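Homospermidine synthase (Legionella pneumophila subsp. pneumophila str. Philadelphia 1, PDB 2PH5) probably catalyses the NAD-dependent formation of homospermidine, a polyamine, and binds nicotinamide-adenine-dinucleotide between a Rossmann-type domain and a second alpha-beta domain. Local coordinates at residues A[204-209]-A[370-375]; A[215-220]-A[327-332]; A[220-225]-A[229-234]; A[276-279]-A[285-288]. All coordinates share one frame; numbering follows the deposited sequence.

Contact 1 opens first, at 204-209, and closes last, at 370-375, so the other three contacts all fall within its loop of 160 residues. Next comes 215-220, which opens contact 2 and waits for helix 325-336 to close it at 327-332. Inside that span contacts 3 and 4 follow one another without crossing: 220-225 with 229-234, starting at the Gly220 shared with contact 2, then the hairpin 276-279 with 285-288. Contact 1 ties strands of the six-stranded mixed sheet, contact 4 folds a hairpin over its face, contact 2 lays the loop before strand 221-224 on helix 325-336, and contact 3 packs that strand on helix 228-236. Segments of contacts 2 and 4 also meet the second subunit.

Contact 1 of 4, residues A[204-209]-A[370-375]; sequences HVAEQD and AYWYGS
Trp372 reaches across to Ala206 with the pyrrole edge of its indole, and this one pair makes up the tight part of the contact. NE1 points at the backbone oxygen of Ala206, which lies at the ring edge near the indole plane; the Trp372 NE1 to Ala206 O hydrogen bond is weak, 3.4 Å long with an N-H...O angle of 152°. Beside it the methyl group meets the same nitrogen and the adjoining carbon: Ala206 CB is 3.7 Å from Trp372 NE1 and 4.1 Å from Trp372 CD1. With CG anti to the backbone N (chi1 -172°), the indole leaves its own strand and extends toward the other. Its six-membered ring packs on Gly374, with Trp372 CH2 3.5 Å from Gly374 CA. The backbones themselves stay far apart, Ala206 CA and Trp372 CA being 8.3 Å from each other, because strand 352-364 runs between them in the mixed sheet of the C-terminal saccharopine-dehydrogenase-like domain. The two segments are therefore parallel next-but-one neighbours, bridged over Leu362 of that middle strand. Away from the Trp372-Ala206 pair the association is loose: the remaining residues of the two segments do not touch and pack elsewhere, Val205 remaining partly exposed. On the opposite face of the sheet Val205, Tyr371 and Tyr373 turn to helix 158-176, whose first residues belong to the NAD site; Tyr371 OH is hydrogen-bonded to Asn173 there. On the indole's own face Pro281 packs against Trp372, while His204 ND1 is hydrogen-bonded to Ser278 OG of the overlying hairpin.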
loop_
_atom_site.group_PDB
_atom_site.type_symbol
_atom_site.label_atom_id
_atom_site.label_comp_id
_atom_site.label_asym_id
_atom_site.label_seq_id
_atom_site.Cartn_x
_atom_site.Cartn_y
_atom_site.Cartn_z
ATOM N N HIS A 204 7.499 13.630 -17.291
ATOM C CA HIS A 204 6.583 12.875 -16.441
ATOM C C HIS A 204 5.428 13.767 -16.015
ATOM O O HIS A 204 5.581 14.985 -15.882
ATOM C CB HIS A 204 7.256 12.404 -15.141
ATOM C CG HIS A 204 8.165 11.225 -15.299
ATOM N ND1 HIS A 204 8.954 10.758 -14.269
ATOM C CD2 HIS A 204 8.422 10.425 -16.359
ATOM C CE1 HIS A 204 9.660 9.724 -14.687
ATOM N NE2 HIS A 204 9.357 9.501 -15.954
ATOM N N VAL A 205 4.270 13.153 -15.821
ATOM C CA VAL A 205 3.120 13.857 -15.291
ATOM C C VAL A 205 3.265 13.306 -13.883
ATOM O O VAL A 205 2.912 12.153 -13.617
ATOM C CB VAL A 205 1.784 13.388 -15.914
ATOM C CG1 VAL A 205 0.621 14.087 -15.219
ATOM C CG2 VAL A 205 1.763 13.718 -17.415
ATOM N N ALA A 206 3.868 14.108 -13.010
ATOM C CA ALA A 206 4.116 13.694 -11.637
ATOM C C ALA A 206 3.106 14.322 -10.691
ATOM O O ALA A 206 3.051 15.544 -10.540
ATOM C CB ALA A 206 5.533 14.072 -11.232
ATOM N N GLU A 207 2.299 13.472 -10.067
ATOM C CA GLU A 207 1.273 13.928 -9.142
ATOM C C GLU A 207 1.347 13.131 -7.858
ATOM O O GLU A 207 1.636 11.932 -7.867
ATOM C CB GLU A 207 -0.125 13.773 -9.758
ATOM C CG GLU A 207 -1.271 14.181 -8.837
ATOM C CD GLU A 207 -2.646 13.960 -9.461
ATOM O OE1 GLU A 207 -2.711 13.683 -10.681
ATOM O OE2 GLU A 207 -3.666 14.074 -8.736
ATOM N N GLN A 208 1.075 13.807 -6.752
ATOM C CA GLN A 208 1.104 13.157 -5.463
ATOM C C GLN A 208 -0.022 13.702 -4.602
ATOM O O GLN A 208 0.012 14.852 -4.174
ATOM C CB GLN A 208 2.458 13.394 -4.816
ATOM C CG GLN A 208 2.955 12.215 -4.024
ATOM C CD GLN A 208 4.464 12.171 -3.983
ATOM O OE1 GLN A 208 5.060 11.479 -3.153
ATOM N NE2 GLN A 208 5.097 12.911 -4.896
ATOM N N ASP A 209 -1.025 12.858 -4.376
ATOM C CA ASP A 209 -2.203 13.195 -3.582
ATOM C C ASP A 209 -1.936 12.805 -2.138
ATOM O O ASP A 209 -1.750 11.622 -1.830
ATOM C CB ASP A 209 -3.416 12.412 -4.101
ATOM C CG ASP A 209 -4.746 13.036 -3.702
ATOM O OD1 ASP A 209 -4.878 13.538 -2.562
ATOM O OD2 ASP A 209 -5.675 13.006 -4.535
ATOM N N ALA A 370 16.580 18.720 -13.275
ATOM C CA ALA A 370 15.182 18.355 -13.480
ATOM C C ALA A 370 14.318 19.541 -13.076
ATOM O O ALA A 370 14.613 20.235 -12.104
ATOM C CB ALA A 370 14.818 17.131 -12.657
ATOM N N TYR A 371 13.249 19.762 -13.829
ATOM C CA TYR A 371 12.333 20.873 -13.586
ATOM C C TYR A 371 10.894 20.379 -13.437
ATOM O O TYR A 371 10.406 19.592 -14.252
ATOM C CB TYR A 371 12.406 21.846 -14.755
ATOM C CG TYR A 371 11.659 23.136 -14.534
ATOM C CD1 TYR A 371 12.187 24.140 -13.722
ATOM C CD2 TYR A 371 10.438 23.371 -15.164
ATOM C CE1 TYR A 371 11.529 25.349 -13.545
ATOM C CE2 TYR A 371 9.771 24.573 -14.994
ATOM C CZ TYR A 371 10.323 25.559 -14.183
ATOM O OH TYR A 371 9.660 26.752 -14.023
ATOM N N TRP A 372 10.220 20.856 -12.398
ATOM C CA TRP A 372 8.834 20.479 -12.148
ATOM C C TRP A 372 7.985 21.735 -12.080
ATOM O O TRP A 372 8.248 22.626 -11.271
ATOM C CB TRP A 372 8.702 19.734 -10.825
ATOM C CG TRP A 372 7.348 19.145 -10.579
ATOM C CD1 TRP A 372 6.963 17.846 -10.799
ATOM C CD2 TRP A 372 6.203 19.810 -10.023
ATOM N NE1 TRP A 372 5.657 17.665 -10.406
ATOM C CE2 TRP A 372 5.169 18.853 -9.927
ATOM C CE3 TRP A 372 5.952 21.123 -9.597
ATOM C CZ2 TRP A 372 3.904 19.166 -9.422
ATOM C CZ3 TRP A 372 4.694 21.437 -9.093
ATOM C CH2 TRP A 372 3.683 20.459 -9.009
ATOM N N TYR A 373 6.971 21.801 -12.933
ATOM C CA TYR A 373 6.073 22.938 -12.956
ATOM C C TYR A 373 4.660 22.404 -12.801
ATOM O O TYR A 373 4.266 21.488 -13.515
ATOM C CB TYR A 373 6.212 23.698 -14.273
ATOM C CG TYR A 373 5.386 24.950 -14.316
ATOM C CD1 TYR A 373 4.036 24.900 -14.636
ATOM C CD2 TYR A 373 5.947 26.188 -14.002
ATOM C CE1 TYR A 373 3.264 26.046 -14.646
ATOM C CE2 TYR A 373 5.180 27.352 -14.006
ATOM C CZ TYR A 373 3.840 27.271 -14.333
ATOM O OH TYR A 373 3.057 28.405 -14.386
ATOM N N GLY A 374 3.908 22.965 -11.857
ATOM C CA GLY A 374 2.553 22.503 -11.635
ATOM C C GLY A 374 1.788 23.206 -10.526
ATOM O O GLY A 374 2.153 24.300 -10.086
ATOM N N SER A 375 0.717 22.558 -10.079
ATOM C CA SER A 375 -0.147 23.095 -9.039
ATOM C C SER A 375 -0.109 22.311 -7.742
ATOM O O SER A 375 -0.216 21.090 -7.742
ATOM C CB SER A 375 -1.593 23.141 -9.538
ATOM O OG SER A 375 -2.511 23.111 -8.460
#

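Contact 2 of 4, residues A[215-220]-A[327-332]; sequences PPKSPG and ARLSIF
Lys217 NZ, at the end of a side chain that lies along helix 327-332, is gripped by several acceptors. It donates to Ser218 O, 2.8 Å away, from above that carbonyl's plane, forms a salt bridge with Glu333 OE1 and adds a weak bond to Glu221 O. The chain is stretched as far as CE and bends only at its last torsion (chi4 -61°), which turns the ammonium group back toward its own loop while the methylene groups face the helix. There Lys217 CD rests on Leu329 CB at 3.8 Å and on Leu329 CD1 at 4.1 Å, the lysine and leucine chains running antiparallel alongside each other. The next carbon, Lys217 CE, comes to 3.5 Å from Ser330 OG. That hydroxyl has its own partners: it accepts from Val223 N and donates to Asp326 O one turn earlier in the helix, and Lys217 CE packs against it without a polar bond of its own. The contact is thus aliphatic in its middle and ionic at its end, and Glu333 links both sides again by accepting from Gly220 N through OE2. Pro325 of the second subunit packs on Leu329, and that subunit's Val212 on Pro216. In the fold, Val223 of strand 221-224 lies against Lys217, and the loop between strands 202-213 and 221-224 is laid on helix 325-336.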
loop_
_atom_site.group_PDB
_atom_site.type_symbol
_atom_site.label_atom_id
_atom_site.label_comp_id
_atom_site.label_asym_id
_atom_site.label_seq_id
_atom_site.Cartn_x
_atom_site.Cartn_y
_atom_site.Cartn_z
ATOM N N PRO A 215 -13.742 9.469 9.049
ATOM C CA PRO A 215 -13.096 8.302 9.666
ATOM C C PRO A 215 -12.196 7.556 8.671
ATOM O O PRO A 215 -12.241 7.813 7.466
ATOM C CB PRO A 215 -14.287 7.457 10.100
ATOM C CG PRO A 215 -15.233 7.675 8.967
ATOM C CD PRO A 215 -15.162 9.185 8.772
ATOM N N PRO A 216 -11.378 6.609 9.163
ATOM C CA PRO A 216 -10.467 5.828 8.318
ATOM C C PRO A 216 -11.194 5.031 7.232
ATOM O O PRO A 216 -12.423 5.029 7.160
ATOM C CB PRO A 216 -9.778 4.897 9.316
ATOM C CG PRO A 216 -9.867 5.641 10.609
ATOM C CD PRO A 216 -11.260 6.196 10.570
ATOM N N LYS A 217 -10.424 4.341 6.397
ATOM C CA LYS A 217 -11.009 3.539 5.341
ATOM C C LYS A 217 -11.594 2.263 5.931
ATOM O O LYS A 217 -11.127 1.776 6.963
ATOM C CB LYS A 217 -9.952 3.167 4.307
ATOM C CG LYS A 217 -10.439 2.168 3.273
ATOM C CD LYS A 217 -9.294 1.683 2.396
ATOM C CE LYS A 217 -9.801 0.756 1.306
ATOM N NZ LYS A 217 -10.457 -0.456 1.883
ATOM N N SER A 218 -12.625 1.730 5.283
ATOM C CA SER A 218 -13.224 0.481 5.728
ATOM C C SER A 218 -12.954 -0.604 4.693
ATOM O O SER A 218 -12.757 -0.315 3.512
ATOM C CB SER A 218 -14.739 0.624 5.925
ATOM O OG SER A 218 -15.022 1.235 7.169
ATOM N N PRO A 219 -12.902 -1.867 5.133
ATOM C CA PRO A 219 -12.657 -2.967 4.202
ATOM C C PRO A 219 -13.815 -3.062 3.224
ATOM O O PRO A 219 -14.943 -2.693 3.555
ATOM C CB PRO A 219 -12.604 -4.185 5.115
ATOM C CG PRO A 219 -12.033 -3.634 6.358
ATOM C CD PRO A 219 -12.777 -2.329 6.525
ATOM N N GLY A 220 -13.529 -3.554 2.024
ATOM C CA GLY A 220 -14.563 -3.737 1.022
ATOM C C GLY A 220 -14.983 -2.528 0.223
ATOM O O GLY A 220 -16.066 -2.519 -0.358
ATOM N N ALA A 327 -6.519 5.656 -1.461
ATOM C CA ALA A 327 -6.547 5.018 -2.772
ATOM C C ALA A 327 -5.387 4.019 -2.858
ATOM O O ALA A 327 -5.428 3.083 -3.652
ATOM C CB ALA A 327 -6.431 6.061 -3.882
ATOM N N ARG A 328 -4.358 4.220 -2.037
ATOM C CA ARG A 328 -3.212 3.314 -2.019
ATOM C C ARG A 328 -3.659 2.028 -1.368
ATOM O O ARG A 328 -3.385 0.932 -1.866
ATOM C CB ARG A 328 -2.055 3.907 -1.226
ATOM C CG ARG A 328 -1.515 5.179 -1.822
ATOM C CD ARG A 328 -0.552 5.883 -0.864
ATOM N NE ARG A 328 -0.500 7.305 -1.172
ATOM C CZ ARG A 328 0.062 8.226 -0.404
ATOM N NH1 ARG A 328 0.039 9.499 -0.789
ATOM N NH2 ARG A 328 0.648 7.873 0.736
ATOM N N LEU A 329 -4.362 2.171 -0.253
ATOM C CA LEU A 329 -4.887 1.026 0.467
ATOM C C LEU A 329 -5.899 0.330 -0.440
ATOM O O LEU A 329 -5.988 -0.895 -0.453
ATOM C CB LEU A 329 -5.577 1.475 1.763
ATOM C CG LEU A 329 -4.719 2.131 2.845
ATOM C CD1 LEU A 329 -5.602 2.651 3.979
ATOM C CD2 LEU A 329 -3.721 1.131 3.388
ATOM N N SER A 330 -6.657 1.115 -1.202
ATOM C CA SER A 330 -7.661 0.553 -2.099
ATOM C C SER A 330 -7.046 -0.323 -3.179
ATOM O O SER A 330 -7.481 -1.455 -3.398
ATOM C CB SER A 330 -8.487 1.670 -2.740
ATOM O OG SER A 330 -9.313 2.301 -1.778
ATOM N N ILE A 331 -6.038 0.207 -3.860
ATOM C CA ILE A 331 -5.344 -0.546 -4.897
ATOM C C ILE A 331 -4.755 -1.822 -4.277
ATOM O O ILE A 331 -4.863 -2.906 -4.853
ATOM C CB ILE A 331 -4.230 0.318 -5.522
ATOM C CG1 ILE A 331 -4.872 1.410 -6.391
ATOM C CG2 ILE A 331 -3.266 -0.547 -6.318
ATOM C CD1 ILE A 331 -3.927 2.525 -6.784
ATOM N N PHE A 332 -4.146 -1.689 -3.100
ATOM C CA PHE A 332 -3.564 -2.835 -2.404
ATOM C C PHE A 332 -4.631 -3.920 -2.212
ATOM O O PHE A 332 -4.390 -5.097 -2.500
ATOM C CB PHE A 332 -2.980 -2.386 -1.055
ATOM C CG PHE A 332 -2.435 -3.511 -0.206
ATOM C CD1 PHE A 332 -3.278 -4.241 0.634
ATOM C CD2 PHE A 332 -1.076 -3.829 -0.233
ATOM C CE1 PHE A 332 -2.777 -5.271 1.440
ATOM C CE2 PHE A 332 -0.568 -4.860 0.570
ATOM C CZ PHE A 332 -1.423 -5.580 1.407
#

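Contact 3 of 4, residues A[220-225]-A[229-234]; sequences GEFVNT and NGLILE
Phe222 of strand 221-224 meets Ile232 and Leu231 of the helix that follows it, and the contact divides into CH-pi, apolar and mixed parts. The CH-pi part is Ile232 over one face of the Phe222 ring: Ile232 CG1 stands 3.7 Å from the ring centroid, 15° off the normal, with Ile232 CD1 continuing along the ring to 3.8 Å from Phe222 CG. The two side chains lie alongside, pointing opposite ways. Ile232 gets there because its CG1 lies anti to the carbonyl carbon (chi1 -65°), which directs the branch back toward the strand. The purely apolar part is at the ring edge, where Leu231 CD2 sits near the ring plane, 3.6 Å from Phe222 CE1. The leucine stands roughly perpendicular to the phenylalanine side chain, and the ring is therefore bounded by the helix on an edge and a face together. The mixed part belongs to Asn224, whose amide flanks the same leucine: Asn224 ND2 is 3.8 Å from Leu231 CD2. Strand and helix form a beta-alpha unit, their axes 9.3 Å apart and at 104° to each other, and strand 344-347 pairs in parallel with strand 221-224 through backbone bonds of Phe222 and Asn224. Ser330 and Ile331 of helix 325-336 also pack on Phe222. Since the two segments share no polar bond, the contact between them rests on burial and the fit of branched aliphatic groups round one aromatic ring, near the NAD site, the Asn224 side chain lying about 8 Å from the cofactor.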
loop_
_atom_site.group_PDB
_atom_site.type_symbol
_atom_site.label_atom_id
_atom_site.label_comp_id
_atom_site.label_asym_id
_atom_site.label_seq_id
_atom_site.Cartn_x
_atom_site.Cartn_y
_atom_site.Cartn_z
ATOM N N GLY A 220 -13.529 -3.554 2.024
ATOM C CA GLY A 220 -14.563 -3.737 1.022
ATOM C C GLY A 220 -14.983 -2.528 0.223
ATOM O O GLY A 220 -16.066 -2.519 -0.358
ATOM N N GLU A 221 -14.146 -1.504 0.168
ATOM C CA GLU A 221 -14.525 -0.324 -0.588
ATOM C C GLU A 221 -13.310 0.322 -1.213
ATOM O O GLU A 221 -12.222 0.297 -0.644
ATOM C CB GLU A 221 -15.223 0.681 0.327
ATOM C CG GLU A 221 -14.277 1.447 1.233
ATOM C CD GLU A 221 -14.999 2.403 2.174
ATOM O OE1 GLU A 221 -16.085 2.900 1.797
ATOM O OE2 GLU A 221 -14.472 2.664 3.282
ATOM N N PHE A 222 -13.496 0.890 -2.397
ATOM C CA PHE A 222 -12.409 1.578 -3.070
ATOM C C PHE A 222 -12.643 3.072 -2.815
ATOM O O PHE A 222 -13.650 3.636 -3.248
ATOM C CB PHE A 222 -12.420 1.260 -4.567
ATOM C CG PHE A 222 -11.124 1.578 -5.260
ATOM C CD1 PHE A 222 -10.787 2.897 -5.569
ATOM C CD2 PHE A 222 -10.222 0.562 -5.585
ATOM C CE1 PHE A 222 -9.571 3.201 -6.191
ATOM C CE2 PHE A 222 -9.003 0.856 -6.207
ATOM C CZ PHE A 222 -8.675 2.178 -6.512
ATOM N N VAL A 223 -11.719 3.694 -2.088
ATOM C CA VAL A 223 -11.821 5.106 -1.740
ATOM C C VAL A 223 -10.817 5.948 -2.530
ATOM O O VAL A 223 -9.638 5.600 -2.643
ATOM C CB VAL A 223 -11.604 5.295 -0.216
ATOM C CG1 VAL A 223 -11.936 6.724 0.204
ATOM C CG2 VAL A 223 -12.491 4.323 0.544
ATOM N N ASN A 224 -11.291 7.063 -3.080
ATOM C CA ASN A 224 -10.433 7.919 -3.881
ATOM C C ASN A 224 -10.930 9.355 -3.889
ATOM O O ASN A 224 -12.105 9.629 -3.634
ATOM C CB ASN A 224 -10.351 7.368 -5.307
ATOM C CG ASN A 224 -9.268 8.041 -6.137
ATOM O OD1 ASN A 224 -8.249 8.492 -5.612
ATOM N ND2 ASN A 224 -9.482 8.094 -7.448
ATOM N N THR A 225 -10.023 10.278 -4.170
ATOM C CA THR A 225 -10.378 11.680 -4.200
ATOM C C THR A 225 -11.178 12.004 -5.447
ATOM O O THR A 225 -11.738 13.091 -5.569
ATOM C CB THR A 225 -9.126 12.537 -4.111
ATOM O OG1 THR A 225 -8.161 12.077 -5.063
ATOM C CG2 THR A 225 -8.532 12.426 -2.698
ATOM N N ASN A 229 -13.913 4.148 -10.054
ATOM C CA ASN A 229 -13.879 3.337 -11.268
ATOM C C ASN A 229 -12.879 3.845 -12.301
ATOM O O ASN A 229 -12.264 3.050 -13.011
ATOM C CB ASN A 229 -15.270 3.219 -11.898
ATOM C CG ASN A 229 -15.986 1.954 -11.464
ATOM O OD1 ASN A 229 -15.461 0.847 -11.631
ATOM N ND2 ASN A 229 -17.175 2.104 -10.908
ATOM N N GLY A 230 -12.711 5.161 -12.389
ATOM C CA GLY A 230 -11.745 5.690 -13.328
ATOM C C GLY A 230 -10.356 5.177 -12.970
ATOM O O GLY A 230 -9.628 4.672 -13.827
ATOM N N LEU A 231 -9.979 5.286 -11.698
ATOM C CA LEU A 231 -8.660 4.822 -11.279
ATOM C C LEU A 231 -8.498 3.314 -11.469
ATOM O O LEU A 231 -7.477 2.852 -11.973
ATOM C CB LEU A 231 -8.393 5.201 -9.823
ATOM C CG LEU A 231 -7.041 4.785 -9.237
ATOM C CD1 LEU A 231 -5.888 5.411 -10.017
ATOM C CD2 LEU A 231 -7.006 5.216 -7.788
ATOM N N ILE A 232 -9.513 2.555 -11.079
ATOM C CA ILE A 232 -9.493 1.106 -11.218
ATOM C C ILE A 232 -9.277 0.684 -12.674
ATOM O O ILE A 232 -8.375 -0.107 -12.975
ATOM C CB ILE A 232 -10.814 0.501 -10.713
ATOM C CG1 ILE A 232 -10.943 0.749 -9.210
ATOM C CG2 ILE A 232 -10.876 -0.989 -11.041
ATOM C CD1 ILE A 232 -12.253 0.284 -8.627
ATOM N N LEU A 233 -10.107 1.218 -13.567
ATOM C CA LEU A 233 -10.021 0.900 -14.990
ATOM C C LEU A 233 -8.616 1.218 -15.528
ATOM O O LEU A 233 -8.000 0.388 -16.196
ATOM C CB LEU A 233 -11.084 1.678 -15.781
ATOM C CG LEU A 233 -11.396 1.134 -17.180
ATOM C CD1 LEU A 233 -12.254 -0.127 -17.026
ATOM C CD2 LEU A 233 -12.141 2.168 -18.023
ATOM N N GLU A 234 -8.108 2.409 -15.234
ATOM C CA GLU A 234 -6.771 2.784 -15.684
ATOM C C GLU A 234 -5.701 1.829 -15.156
ATOM O O GLU A 234 -4.811 1.406 -15.898
ATOM C CB GLU A 234 -6.448 4.214 -15.254
ATOM C CG GLU A 234 -7.058 5.260 -16.166
ATOM C CD GLU A 234 -7.190 6.625 -15.507
ATOM O OE1 GLU A 234 -6.338 6.972 -14.650
ATOM O OE2 GLU A 234 -8.156 7.353 -15.867
#

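Contact 4 of 4, residues A[276-279]-A[285-288]; sequences VRSW and AFHG
Strands 276-278 and 286-288 pair as an antiparallel beta hairpin, laid on one face of the six-stranded mixed sheet and turned at its other side to the second subunit. Two hydrogen-bonded pairs hold it. In the first, Val276 N donates to Gly288 O at 2.9 Å and Gly288 N returns to Val276 O at 3.0 Å. In the second, Ser278 N binds Phe286 O at 3.1 Å, and the reverse bond from Phe286 N to Ser278 O is longer, 3.2 Å. Between them Arg277 and His287 form the non-hydrogen-bonded pair. The short strand axes make 132° between their N-to-C directions, well off exact antiparallel, so the pair is strongly twisted. The Val276, Ser278 and Phe286 face rests on strands 202-213, 311-322 and 352-364. Here Phe286 CG sits between backbone N and carbonyl carbon (chi1 72°), which folds the ring back over the partner strand: Phe286 CE1 is 3.6 Å from Ser278 CB and 3.4 Å from Trp279 N. On the opposite face Arg277 and His287 lie side by side and point the same way, Arg277 CG 3.8 Å from His287 NE2. Both serve one carboxylate, Glu338 of the second subunit: Arg277 NE by a salt bridge to OE1, His287 NE2 by a hydrogen bond to OE2. The guanidinium also bridges to Glu456 through NH2. Beyond the paired part, Trp279 CD1 comes to 3.2 Å from Ala285 N, while its ring meets that of Trp444.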
loop_
_atom_site.group_PDB
_atom_site.type_symbol
_atom_site.label_atom_id
_atom_site.label_comp_id
_atom_site.label_asym_id
_atom_site.label_seq_id
_atom_site.Cartn_x
_atom_site.Cartn_y
_atom_site.Cartn_z
ATOM N N VAL A 276 7.337 3.674 -11.016
ATOM C CA VAL A 276 8.378 4.459 -11.658
ATOM C C VAL A 276 8.866 5.507 -10.663
ATOM O O VAL A 276 8.100 5.998 -9.833
ATOM C CB VAL A 276 7.859 5.170 -12.925
ATOM C CG1 VAL A 276 7.834 4.203 -14.110
ATOM C CG2 VAL A 276 6.476 5.716 -12.660
ATOM N N ARG A 277 10.151 5.828 -10.756
ATOM C CA ARG A 277 10.795 6.806 -9.892
ATOM C C ARG A 277 10.603 8.214 -10.456
ATOM O O ARG A 277 11.049 8.503 -11.559
ATOM C CB ARG A 277 12.296 6.509 -9.798
ATOM C CG ARG A 277 12.646 5.186 -9.130
ATOM C CD ARG A 277 14.154 4.941 -9.081
ATOM N NE ARG A 277 14.472 3.757 -8.287
ATOM C CZ ARG A 277 14.512 2.512 -8.757
ATOM N NH1 ARG A 277 14.266 2.271 -10.039
ATOM N NH2 ARG A 277 14.769 1.501 -7.939
ATOM N N SER A 278 9.943 9.086 -9.704
ATOM C CA SER A 278 9.726 10.444 -10.161
ATOM C C SER A 278 9.986 11.447 -9.033
ATOM O O SER A 278 10.540 11.091 -7.989
ATOM C CB SER A 278 8.307 10.588 -10.715
ATOM O OG SER A 278 8.131 11.811 -11.393
ATOM N N TRP A 279 9.581 12.698 -9.227
ATOM C CA TRP A 279 9.841 13.714 -8.217
ATOM C C TRP A 279 8.749 14.764 -8.118
ATOM O O TRP A 279 8.145 15.148 -9.120
ATOM C CB TRP A 279 11.164 14.406 -8.531
ATOM C CG TRP A 279 11.602 15.365 -7.486
ATOM C CD1 TRP A 279 12.360 15.086 -6.394
ATOM C CD2 TRP A 279 11.326 16.771 -7.440
ATOM N NE1 TRP A 279 12.586 16.227 -5.666
ATOM C CE2 TRP A 279 11.962 17.280 -6.284
ATOM C CE3 TRP A 279 10.606 17.649 -8.261
ATOM C CZ2 TRP A 279 11.903 18.634 -5.928
ATOM C CZ3 TRP A 279 10.546 18.992 -7.907
ATOM C CH2 TRP A 279 11.195 19.471 -6.748
ATOM N N ALA A 285 11.473 12.952 -4.132
ATOM C CA ALA A 285 11.581 11.640 -4.772
ATOM C C ALA A 285 10.524 10.692 -4.236
ATOM O O ALA A 285 10.287 10.647 -3.033
ATOM C CB ALA A 285 12.959 11.049 -4.518
ATOM N N PHE A 286 9.896 9.928 -5.122
ATOM C CA PHE A 286 8.883 8.975 -4.692
ATOM C C PHE A 286 8.681 7.905 -5.754
ATOM O O PHE A 286 9.259 7.981 -6.837
ATOM C CB PHE A 286 7.549 9.689 -4.433
ATOM C CG PHE A 286 6.856 10.145 -5.687
ATOM C CD1 PHE A 286 7.353 11.223 -6.420
ATOM C CD2 PHE A 286 5.730 9.474 -6.158
ATOM C CE1 PHE A 286 6.741 11.629 -7.608
ATOM C CE2 PHE A 286 5.106 9.868 -7.347
ATOM C CZ PHE A 286 5.615 10.951 -8.075
ATOM N N HIS A 287 7.876 6.897 -5.435
ATOM C CA HIS A 287 7.581 5.851 -6.403
ATOM C C HIS A 287 6.107 5.923 -6.769
ATOM O O HIS A 287 5.239 5.569 -5.970
ATOM C CB HIS A 287 7.891 4.460 -5.848
ATOM C CG HIS A 287 9.354 4.156 -5.748
ATOM N ND1 HIS A 287 9.835 2.884 -5.516
ATOM C CD2 HIS A 287 10.441 4.962 -5.826
ATOM C CE1 HIS A 287 11.155 2.921 -5.456
ATOM N NE2 HIS A 287 11.547 4.169 -5.640
ATOM N N GLY A 288 5.818 6.377 -7.981
ATOM C CA GLY A 288 4.430 6.462 -8.400
ATOM C C GLY A 288 4.007 5.294 -9.278
ATOM O O GLY A 288 4.852 4.578 -9.819
#